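Local structure of GH62 arabinofuranosidase (Podospora anserina, 4N4B) at residues V232-T237 with W242-T247; T24-T29 with C303-M308; T51-N56 with K114-V119. The protein cleaves terminal non-reducing alpha-L-arabinofuranosyl residues from alpha-L-arabinosides, probably contributing to the breakdown of plant xylan. All coordinates share one frame; numbering follows the deposited sequence. Where two conformers were deposited one is given.

Contact 1 of 3, residues V232-T237 with W242-T247; sequences VEAIGT and WFRSWT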
loop_
_atom_site.group_PDB
_atom_site.type_symbol
_atom_site.label_atom_id
_atom_site.label_comp_id
_atom_site.label_asym_id
_atom_site.label_seq_id
_atom_site.Cartn_x
_atom_site.Cartn_y
_atom_site.Cartn_z
ATOM N N VAL A 232 -3.103 9.005 0.763
ATOM C CA VAL A 232 -1.689 9.224 0.956
ATOM C C VAL A 232 -1.361 9.401 2.418
ATOM O O VAL A 232 -2.105 10.019 3.142
ATOM C CB VAL A 232 -1.227 10.509 0.115
ATOM C CG1 VAL A 232 0.288 10.600 0.228
ATOM C CG2 VAL A 232 -1.590 10.338 -1.379
ATOM N N GLU A 233 -0.216 8.791 2.827
ATOM C CA GLU A 233 0.253 8.904 4.206
ATOM C C GLU A 233 0.977 10.248 4.374
ATOM O O GLU A 233 1.760 10.673 3.520
ATOM C CB GLU A 233 1.143 7.715 4.496
ATOM C CG GLU A 233 1.570 7.643 5.972
ATOM C CD GLU A 233 2.415 6.465 6.336
ATOM O OE1 GLU A 233 2.440 5.461 5.583
ATOM O OE2 GLU A 233 3.091 6.530 7.417
ATOM N N ALA A 234 0.739 10.792 5.559
ATOM C CA ALA A 234 1.324 12.050 5.984
ATOM C C ALA A 234 1.928 11.928 7.385
ATOM O O ALA A 234 1.695 10.937 8.095
ATOM C CB ALA A 234 0.239 13.101 5.944
ATOM N N ILE A 235 2.755 12.914 7.770
ATOM C CA ILE A 235 3.424 12.984 9.084
ATOM C C ILE A 235 2.813 14.176 9.775
ATOM O O ILE A 235 3.013 15.300 9.279
ATOM C CB ILE A 235 4.922 13.045 8.980
ATOM C CG1 ILE A 235 5.531 11.941 8.081
ATOM C CG2 ILE A 235 5.527 13.134 10.355
ATOM C CD1 ILE A 235 7.061 11.993 7.918
ATOM N N GLY A 236 2.095 14.020 10.860
ATOM C CA GLY A 236 1.368 15.110 11.492
ATOM C C GLY A 236 2.314 16.001 12.323
ATOM O O GLY A 236 3.458 15.698 12.529
ATOM N N THR A 237 1.697 17.108 12.751
ATOM C CA THR A 237 2.419 18.035 13.659
ATOM C C THR A 237 2.896 17.365 14.918
ATOM O O THR A 237 4.030 17.699 15.395
ATOM C CB THR A 237 1.504 19.212 13.984
ATOM O OG1 THR A 237 0.239 18.714 14.432
ATOM C CG2 THR A 237 1.273 19.875 12.716
ATOM N N TRP A 242 -0.469 9.430 9.599
ATOM C CA TRP A 242 -1.882 9.440 9.365
ATOM C C TRP A 242 -2.156 9.439 7.870
ATOM O O TRP A 242 -1.236 9.614 7.061
ATOM C CB TRP A 242 -2.547 10.640 10.035
ATOM C CG TRP A 242 -2.157 12.003 9.586
ATOM C CD1 TRP A 242 -0.889 12.559 9.663
ATOM C CD2 TRP A 242 -2.962 12.908 8.849
ATOM N NE1 TRP A 242 -0.932 13.842 9.134
ATOM C CE2 TRP A 242 -2.195 14.074 8.639
ATOM C CE3 TRP A 242 -4.296 12.906 8.440
ATOM C CZ2 TRP A 242 -2.695 15.181 7.962
ATOM C CZ3 TRP A 242 -4.820 14.043 7.843
ATOM C CH2 TRP A 242 -4.003 15.168 7.600
ATOM N N PHE A 243 -3.413 9.272 7.494
ATOM C CA PHE A 243 -3.837 9.217 6.092
ATOM C C PHE A 243 -4.760 10.401 5.754
ATOM O O PHE A 243 -5.742 10.697 6.454
ATOM C CB PHE A 243 -4.547 7.891 5.773
ATOM C CG PHE A 243 -3.560 6.807 5.512
ATOM C CD1 PHE A 243 -2.951 6.600 4.275
ATOM C CD2 PHE A 243 -3.184 6.006 6.588
ATOM C CE1 PHE A 243 -2.002 5.564 4.133
ATOM C CE2 PHE A 243 -2.244 5.028 6.394
ATOM C CZ PHE A 243 -1.630 4.858 5.195
ATOM N N ARG A 244 -4.475 10.913 4.555
ATOM C CA ARG A 244 -5.319 11.916 3.879
ATOM C C ARG A 244 -5.936 11.278 2.661
ATOM O O ARG A 244 -5.442 10.322 2.081
ATOM C CB ARG A 244 -4.371 12.992 3.391
ATOM C CG ARG A 244 -3.582 13.660 4.460
ATOM C CD ARG A 244 -2.715 14.823 3.989
ATOM N NE ARG A 244 -3.552 15.969 3.612
ATOM C CZ ARG A 244 -3.209 16.869 2.734
ATOM N NH1 ARG A 244 -2.101 16.808 2.072
ATOM N NH2 ARG A 244 -4.072 17.848 2.481
ATOM N N SER A 245 -7.105 11.804 2.278
ATOM C CA SER A 245 -7.926 11.271 1.184
ATOM C C SER A 245 -8.527 12.354 0.273
ATOM O O SER A 245 -8.820 13.516 0.694
ATOM C CB SER A 245 -9.064 10.487 1.743
ATOM O OG SER A 245 -9.959 11.171 2.593
ATOM N N TRP A 246 -8.665 11.935 -0.970
ATOM C CA TRP A 246 -9.239 12.782 -2.051
ATOM C C TRP A 246 -10.040 11.858 -2.933
ATOM O O TRP A 246 -9.900 10.623 -3.001
ATOM C CB TRP A 246 -8.145 13.380 -2.915
ATOM C CG TRP A 246 -7.207 14.336 -2.280
ATOM C CD1 TRP A 246 -7.150 15.754 -2.406
ATOM C CD2 TRP A 246 -6.053 14.051 -1.450
ATOM N NE1 TRP A 246 -6.173 16.256 -1.730
ATOM C CE2 TRP A 246 -5.427 15.263 -1.113
ATOM C CE3 TRP A 246 -5.482 12.836 -0.985
ATOM C CZ2 TRP A 246 -4.238 15.338 -0.396
ATOM C CZ3 TRP A 246 -4.354 12.884 -0.259
ATOM C CH2 TRP A 246 -3.728 14.109 0.051
ATOM N N THR A 247 -10.955 12.458 -3.703
ATOM C CA THR A 247 -11.664 11.775 -4.768
ATOM C C THR A 247 -11.539 12.468 -6.140
ATOM O O THR A 247 -11.209 13.588 -6.217
ATOM C CB THR A 247 -13.144 11.521 -4.461
ATOM O OG1 THR A 247 -13.847 12.752 -4.369
ATOM C CG2 THR A 247 -13.296 10.721 -3.185
HETATM O O HOH W 1 0.731 16.238 7.969
#

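Contact 2 of 3, residues T24-T29 with C303-M308; sequences TTWQWT and CNIRFM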
loop_
_atom_site.group_PDB
_atom_site.type_symbol
_atom_site.label_atom_id
_atom_site.label_comp_id
_atom_site.label_asym_id
_atom_site.label_seq_id
_atom_site.Cartn_x
_atom_site.Cartn_y
_atom_site.Cartn_z
ATOM N N THR A 24 -17.840 12.187 4.183
ATOM C CA THR A 24 -16.811 13.189 4.305
ATOM C C THR A 24 -16.026 13.136 5.659
ATOM O O THR A 24 -14.863 13.571 5.705
ATOM C CB THR A 24 -17.374 14.597 4.031
ATOM O OG1 THR A 24 -18.345 14.882 5.018
ATOM C CG2 THR A 24 -18.077 14.611 2.701
ATOM N N THR A 25 -16.636 12.569 6.732
ATOM C CA THR A 25 -15.890 12.269 8.014
ATOM C C THR A 25 -15.905 10.746 8.199
ATOM O O THR A 25 -16.789 9.992 7.823
ATOM C CB THR A 25 -16.498 12.947 9.250
ATOM O OG1 THR A 25 -17.631 12.192 9.776
ATOM C CG2 THR A 25 -16.740 14.419 9.038
ATOM N N TRP A 26 -14.810 10.292 8.817
ATOM C CA TRP A 26 -14.540 8.866 8.940
ATOM C C TRP A 26 -14.307 8.499 10.412
ATOM O O TRP A 26 -13.676 9.237 11.141
ATOM C CB TRP A 26 -13.207 8.532 8.160
ATOM C CG TRP A 26 -13.415 8.630 6.660
ATOM C CD1 TRP A 26 -13.648 9.774 5.971
ATOM C CD2 TRP A 26 -13.614 7.545 5.767
ATOM N NE1 TRP A 26 -13.904 9.463 4.666
ATOM C CE2 TRP A 26 -13.912 8.129 4.495
ATOM C CE3 TRP A 26 -13.559 6.166 5.886
ATOM C CZ2 TRP A 26 -14.166 7.352 3.375
ATOM C CZ3 TRP A 26 -13.766 5.402 4.773
ATOM C CH2 TRP A 26 -14.151 6.009 3.524
ATOM N N GLN A 27 -14.764 7.296 10.741
ATOM C CA GLN A 27 -14.579 6.704 12.074
ATOM C C GLN A 27 -14.245 5.249 11.943
ATOM O O GLN A 27 -14.812 4.545 11.096
ATOM C CB GLN A 27 -15.836 6.865 12.950
ATOM C CG GLN A 27 -16.389 8.298 13.081
ATOM C CD GLN A 27 -15.501 9.310 13.782
ATOM O OE1 GLN A 27 -15.551 10.534 13.563
ATOM N NE2 GLN A 27 -14.647 8.797 14.581
ATOM N N TRP A 28 -13.354 4.763 12.813
ATOM C CA TRP A 28 -12.797 3.407 12.775
ATOM C C TRP A 28 -12.735 2.717 14.100
ATOM O O TRP A 28 -12.572 3.379 15.117
ATOM C CB TRP A 28 -11.406 3.470 12.200
ATOM C CG TRP A 28 -11.206 4.107 10.897
ATOM C CD1 TRP A 28 -10.888 5.413 10.714
ATOM C CD2 TRP A 28 -11.221 3.498 9.598
ATOM N NE1 TRP A 28 -10.774 5.692 9.360
ATOM C CE2 TRP A 28 -10.898 4.509 8.668
ATOM C CE3 TRP A 28 -11.423 2.168 9.143
ATOM C CZ2 TRP A 28 -10.832 4.231 7.301
ATOM C CZ3 TRP A 28 -11.306 1.901 7.802
ATOM C CH2 TRP A 28 -11.050 2.962 6.913
ATOM N N THR A 29 -12.783 1.412 14.059
ATOM C CA THR A 29 -12.443 0.546 15.195
ATOM C C THR A 29 -11.203 -0.249 14.797
ATOM O O THR A 29 -11.191 -0.895 13.702
ATOM C CB THR A 29 -13.595 -0.446 15.418
ATOM O OG1 THR A 29 -14.653 0.285 16.070
ATOM C CG2 THR A 29 -13.161 -1.651 16.289
ATOM N N CYS A 303 -19.068 0.135 1.092
ATOM C CA CYS A 303 -20.013 -0.188 2.205
ATOM C C CYS A 303 -19.408 -1.060 3.301
ATOM O O CYS A 303 -20.018 -1.239 4.353
ATOM C CB CYS A 303 -21.275 -0.835 1.624
ATOM S SG CYS A 303 -21.979 0.121 0.185
ATOM N N ASN A 304 -18.194 -1.593 3.030
ATOM C CA ASN A 304 -17.594 -2.533 3.922
ATOM C C ASN A 304 -16.061 -2.405 3.908
ATOM O O ASN A 304 -15.377 -3.405 3.651
ATOM C CB ASN A 304 -18.009 -3.954 3.518
ATOM C CG ASN A 304 -19.494 -4.188 3.689
ATOM O OD1 ASN A 304 -19.975 -4.392 4.811
ATOM N ND2 ASN A 304 -20.212 -4.186 2.568
ATOM N N ILE A 305 -15.590 -1.206 4.145
ATOM C CA ILE A 305 -14.129 -0.939 4.144
ATOM C C ILE A 305 -13.431 -1.475 5.414
ATOM O O ILE A 305 -13.843 -1.109 6.499
ATOM C CB ILE A 305 -13.840 0.525 3.922
ATOM C CG1 ILE A 305 -14.272 0.968 2.545
ATOM C CG2 ILE A 305 -12.324 0.784 4.113
ATOM C CD1 ILE A 305 -14.313 2.404 2.348
ATOM N N ARG A 306 -12.417 -2.307 5.226
ATOM C CA ARG A 306 -11.497 -2.646 6.280
ATOM C C ARG A 306 -10.109 -2.413 5.673
ATOM O O ARG A 306 -9.863 -2.622 4.458
ATOM C CB ARG A 306 -11.645 -4.125 6.613
ATOM C CG ARG A 306 -13.039 -4.549 7.185
ATOM C CD ARG A 306 -13.960 -4.969 6.116
ATOM N NE ARG A 306 -13.574 -6.290 5.623
ATOM C CZ ARG A 306 -13.819 -6.790 4.417
ATOM N NH1 ARG A 306 -14.491 -6.072 3.437
ATOM N NH2 ARG A 306 -13.422 -8.005 4.168
ATOM N N PHE A 307 -9.208 -1.941 6.509
ATOM C CA PHE A 307 -7.898 -1.404 6.066
ATOM C C PHE A 307 -6.832 -2.082 6.944
ATOM O O PHE A 307 -6.844 -1.902 8.200
ATOM C CB PHE A 307 -7.885 0.090 6.185
ATOM C CG PHE A 307 -6.635 0.799 5.707
ATOM C CD1 PHE A 307 -6.436 1.090 4.359
ATOM C CD2 PHE A 307 -5.711 1.298 6.614
ATOM C CE1 PHE A 307 -5.352 1.820 3.924
ATOM C CE2 PHE A 307 -4.619 2.018 6.187
ATOM C CZ PHE A 307 -4.373 2.260 4.831
ATOM N N MET A 308 -5.987 -2.951 6.385
ATOM C CA MET A 308 -4.862 -3.501 7.112
ATOM C C MET A 308 -3.814 -2.430 7.156
ATOM O O MET A 308 -3.476 -1.885 6.110
ATOM C CB MET A 308 -4.366 -4.759 6.430
ATOM C CG MET A 308 -3.532 -5.602 7.372
ATOM S SD MET A 308 -2.839 -7.041 6.559
ATOM C CE MET A 308 -2.431 -8.089 7.909
#

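Contact 3 of 3, residues T51-N56 with K114-V119; sequences TIILIN and KLWYLV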
loop_
_atom_site.group_PDB
_atom_site.type_symbol
_atom_site.label_atom_id
_atom_site.label_comp_id
_atom_site.label_asym_id
_atom_site.label_seq_id
_atom_site.Cartn_x
_atom_site.Cartn_y
_atom_site.Cartn_z
ATOM N N THR A 51 -0.103 -5.427 1.410
ATOM C CA THR A 51 -1.174 -5.519 0.347
ATOM C C THR A 51 -1.971 -6.718 0.715
ATOM O O THR A 51 -1.473 -7.758 1.119
ATOM C CB THR A 51 -0.496 -5.619 -1.023
ATOM O OG1 THR A 51 -1.528 -5.663 -2.053
ATOM C CG2 THR A 51 0.351 -6.790 -1.246
ATOM N N ILE A 52 -3.309 -6.592 0.556
ATOM C CA ILE A 52 -4.220 -7.673 1.018
ATOM C C ILE A 52 -5.433 -7.773 0.117
ATOM O O ILE A 52 -6.127 -6.803 -0.164
ATOM C CB ILE A 52 -4.619 -7.401 2.492
ATOM C CG1 ILE A 52 -5.576 -8.474 2.955
ATOM C CG2 ILE A 52 -5.146 -6.006 2.703
ATOM C CD1 ILE A 52 -5.760 -8.513 4.450
ATOM N N ILE A 53 -5.741 -9.016 -0.178
ATOM C CA ILE A 53 -6.954 -9.413 -0.939
ATOM C C ILE A 53 -7.569 -10.572 -0.223
ATOM O O ILE A 53 -7.019 -11.242 0.573
ATOM C CB ILE A 53 -6.681 -9.669 -2.438
ATOM C CG1 ILE A 53 -5.841 -10.873 -2.583
ATOM C CG2 ILE A 53 -6.110 -8.476 -3.134
ATOM C CD1 ILE A 53 -5.663 -11.340 -4.025
ATOM N N LEU A 54 -8.877 -10.716 -0.529
ATOM C CA LEU A 54 -9.764 -11.717 0.076
ATOM C C LEU A 54 -10.434 -12.473 -1.057
ATOM O O LEU A 54 -11.046 -11.894 -1.904
ATOM C CB LEU A 54 -10.779 -11.060 0.996
ATOM C CG LEU A 54 -11.794 -11.962 1.693
ATOM C CD1 LEU A 54 -11.138 -12.998 2.504
ATOM C CD2 LEU A 54 -12.730 -11.133 2.556
ATOM N N ILE A 55 -10.237 -13.772 -1.064
ATOM C CA ILE A 55 -10.826 -14.670 -2.137
ATOM C C ILE A 55 -11.600 -15.766 -1.367
ATOM O O ILE A 55 -11.040 -16.619 -0.729
ATOM C CB ILE A 55 -9.759 -15.294 -2.968
ATOM C CG1 ILE A 55 -8.834 -14.216 -3.617
ATOM C CG2 ILE A 55 -10.397 -16.193 -4.050
ATOM C CD1 ILE A 55 -7.660 -14.781 -4.366
ATOM N N ASN A 56 -12.906 -15.645 -1.456
ATOM C CA ASN A 56 -13.826 -16.639 -0.869
ATOM C C ASN A 56 -13.454 -17.054 0.568
ATOM O O ASN A 56 -13.306 -18.258 0.872
ATOM C CB ASN A 56 -13.941 -17.815 -1.857
ATOM C CG ASN A 56 -14.655 -17.402 -3.140
ATOM O OD1 ASN A 56 -15.506 -16.520 -3.122
ATOM N ND2 ASN A 56 -14.218 -17.917 -4.245
ATOM N N LYS A 114 -3.805 -13.272 -17.573
ATOM C CA LYS A 114 -4.124 -14.325 -16.670
ATOM C C LYS A 114 -2.933 -14.729 -15.783
ATOM O O LYS A 114 -2.456 -15.795 -15.588
ATOM C CB LYS A 114 -4.600 -15.590 -17.430
ATOM C CG LYS A 114 -5.944 -15.297 -18.072
ATOM C CD LYS A 114 -6.273 -16.599 -18.813
ATOM C CE LYS A 114 -7.194 -16.425 -20.020
ATOM N NZ LYS A 114 -8.484 -15.788 -19.654
ATOM N N LEU A 115 -2.380 -13.648 -15.169
ATOM C CA LEU A 115 -1.247 -13.721 -14.226
ATOM C C LEU A 115 -1.528 -12.724 -13.121
ATOM O O LEU A 115 -2.093 -11.649 -13.279
ATOM C CB LEU A 115 0.052 -13.296 -14.860
ATOM C CG LEU A 115 0.701 -14.208 -15.901
ATOM C CD1 LEU A 115 1.868 -13.502 -16.577
ATOM C CD2 LEU A 115 1.081 -15.564 -15.340
ATOM N N TRP A 116 -1.110 -13.186 -11.903
ATOM C CA TRP A 116 -1.014 -12.212 -10.817
ATOM C C TRP A 116 0.284 -11.420 -11.018
ATOM O O TRP A 116 1.318 -11.964 -11.362
ATOM C CB TRP A 116 -0.888 -12.981 -9.496
ATOM C CG TRP A 116 -2.081 -13.856 -9.152
ATOM C CD1 TRP A 116 -2.217 -15.156 -9.452
ATOM C CD2 TRP A 116 -3.281 -13.425 -8.503
ATOM N NE1 TRP A 116 -3.455 -15.584 -9.005
ATOM C CE2 TRP A 116 -4.155 -14.566 -8.429
ATOM C CE3 TRP A 116 -3.739 -12.218 -7.990
ATOM C CZ2 TRP A 116 -5.433 -14.471 -7.839
ATOM C CZ3 TRP A 116 -4.964 -12.166 -7.455
ATOM C CH2 TRP A 116 -5.818 -13.279 -7.410
ATOM N N TYR A 117 0.163 -10.165 -10.672
ATOM C CA TYR A 117 1.278 -9.192 -10.591
ATOM C C TYR A 117 1.528 -8.825 -9.154
ATOM O O TYR A 117 0.572 -8.567 -8.428
ATOM C CB TYR A 117 1.014 -7.932 -11.448
ATOM C CG TYR A 117 1.311 -8.146 -12.946
ATOM C CD1 TYR A 117 0.531 -9.004 -13.721
ATOM C CD2 TYR A 117 2.388 -7.514 -13.562
ATOM C CE1 TYR A 117 0.843 -9.223 -15.046
ATOM C CE2 TYR A 117 2.718 -7.751 -14.916
ATOM C CZ TYR A 117 1.923 -8.601 -15.625
ATOM O OH TYR A 117 2.215 -8.815 -16.991
ATOM N N LEU A 118 2.799 -8.700 -8.812
ATOM C CA LEU A 118 3.273 -8.118 -7.575
ATOM C C LEU A 118 4.188 -6.941 -7.938
ATOM O O LEU A 118 5.188 -7.160 -8.544
ATOM C CB LEU A 118 3.976 -9.181 -6.770
ATOM C CG LEU A 118 4.235 -8.831 -5.241
ATOM C CD1 LEU A 118 2.912 -8.894 -4.507
ATOM C CD2 LEU A 118 5.272 -9.785 -4.677
ATOM N N VAL A 119 3.697 -5.740 -7.587
ATOM C CA VAL A 119 4.423 -4.493 -7.859
ATOM C C VAL A 119 5.098 -4.084 -6.594
ATOM O O VAL A 119 4.524 -4.179 -5.511
ATOM C CB VAL A 119 3.409 -3.466 -8.339
ATOM C CG1 VAL A 119 3.962 -2.045 -8.463
ATOM C CG2 VAL A 119 2.868 -3.902 -9.748
#

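Contact 1 of 3, residues V232-T237 with W242-T247
A234 and W242 meet as methyl on ring: A234 CB sits over the indole face, 3.8 Å from the centroid of the five-membered ring. With chi1 at 63°, W242 CG lies between its own backbone N and carbonyl carbon, which turns the indole toward the partner strand. R244 CG shares that face with A234 CB, so two aliphatic groups pack on one side of the indole. Its edge is used differently: W242 NE1 gives its hydrogen to a water at 3.1 Å, which also lies within hydrogen-bonding distance of I235 O.

Further along, the R244 guanidinium offers a face to the W246 ring, with W246 CZ2 lying 3.5 Å above its plane, while the charged end bonds to D209, D213 and N260. V232 CG2 touches W246 CZ3 obliquely at 3.9 Å. On the other face of the sheet E233 CB packs off-centre against the F243 ring, 4.3 Å from the centroid; the carboxylate reaches onward to S284, R241 and the backbone N of H285, a residue known to bind calcium.

Four backbone hydrogen bonds fix this register, the shortest from A234 N to W242 O at 2.7 Å, and V232–R244 and A234–W242 are the hydrogen-bonded pairs. This is an antiparallel beta hairpin, the two middle strands of a four-stranded beta-propeller blade.

Contact 2 of 3, residues T24-T29 with C303-M308
I305 divides its two branches between W26 and W28. Its CD1 methyl lies in the plane of the W26 indole, at the ring edge, 3.8 Å from W26 CH2, and the two side chains cross at about a right angle. The CG2 methyl comes to the edge of the W28 ring, 3.8 Å from W28 CH2. With chi1 at -65°, CG1 stands beside the I305 backbone N and CG2 is anti to that N, so the two methyls reach different tryptophans. F307 adds a looser touch through CB, 4.2 Å from W28 CZ3. No hydrogen bond crosses the contact; the join is wholly apolar. Replacing I305 with an alanine removes both methyls that touch the rings and would probably leave a gap beside the outer edges of W26 and W28.

The next shell sets the rings. W28 NE1 donates to W266 O, and W26 stacks on H332 while also meeting the W266 ring. The backbone of I305 is bonded to H332 as well, so one residue serves both partners. Behind I305, R306 NH1 bonds N304 O at 2.8 Å, almost straight at 170° and with the acceptor in the guanidinium plane, which links the side chain back to the residue two before it, at the start of the strand. C303 is tied by a disulfide to C337.

The backbones themselves stay apart, W28 CA and R306 CA being 9.0 Å from each other, because strand 326-332 runs between them and its I330 touches both W28 and F307. An N-terminal strand completing a sheet of C-terminal strands is the "velcro" closure characteristic of beta-propellers, here joining the chain ends in one blade.

Contact 3 of 3, residues T51-N56 with K114-V119
The W116 indole meets the ends of I53 and I55 along the outer part of its six-membered ring. Both methyls lie on the same side of the ring plane, but obliquely, neither squarely over the face nor in line with the edge. I53 CD1 is 3.6 Å from W116 CZ3, whereas I55 CD1 is 3.9 Å from W116 CH2; the two methyl carbons, I53 CD1 and I55 CD1, are themselves 4.0 Å apart, so they form a pair along the ring. W109 makes an edge-to-face meeting with the same indole, and a bound HEPES molecule approaches to about 4 Å of the W116 side chain.

The approaches differ. I55 and W116 extend toward each other from opposite directions, while I53 crosses the indole obliquely. I53 CG1 occupies the crowded position between its backbone N and carbonyl carbon (chi1 68°), and the chain then runs extended to CD1 (chi2 172°), which carries the methyl out to the ring.

Geometrically this is packing between neighbouring blades of the beta-propeller. Strand 46-55 is at one end of its four-stranded sheet, strand 115-121 is second in the following sheet, and the CA atoms of I53 and W116, two residues whose side chains meet, are 11.9 Å apart. Side chains alone span that gap, with no hydrogen bond between the two segments.

Each strand is held within its own blade: I53 is backbone-bonded to H60, and W116 to N130. T51 OG1 accepts a hydrogen bond from the backbone N of V107, a polar tie from strand 46-55 to the innermost strand of the following blade.

Contacts 1 and 2 are neighbours, their centres 14 Å apart: the rings of F243 and F307 meet edge-to-face, with F243 CZ 3.8 Å from F307 CZ. Both side chains lie about 8 Å from the bound calcium ion, and E233 of contact 1 comes within about 5 Å of a bound Tris molecule, which may mark a pocket there. Contact 2 also touches contact 3, through R306 NH2 to L54 CD2 at 3.6 Å and M308 SD to I52 CD1 at 3.9 Å, bringing the closing blade against strand 46-55. Contacts 1 and 3 do not meet; their centres are 25 Å apart, across the chain's centre, and I53 is about 12 Å from the calcium.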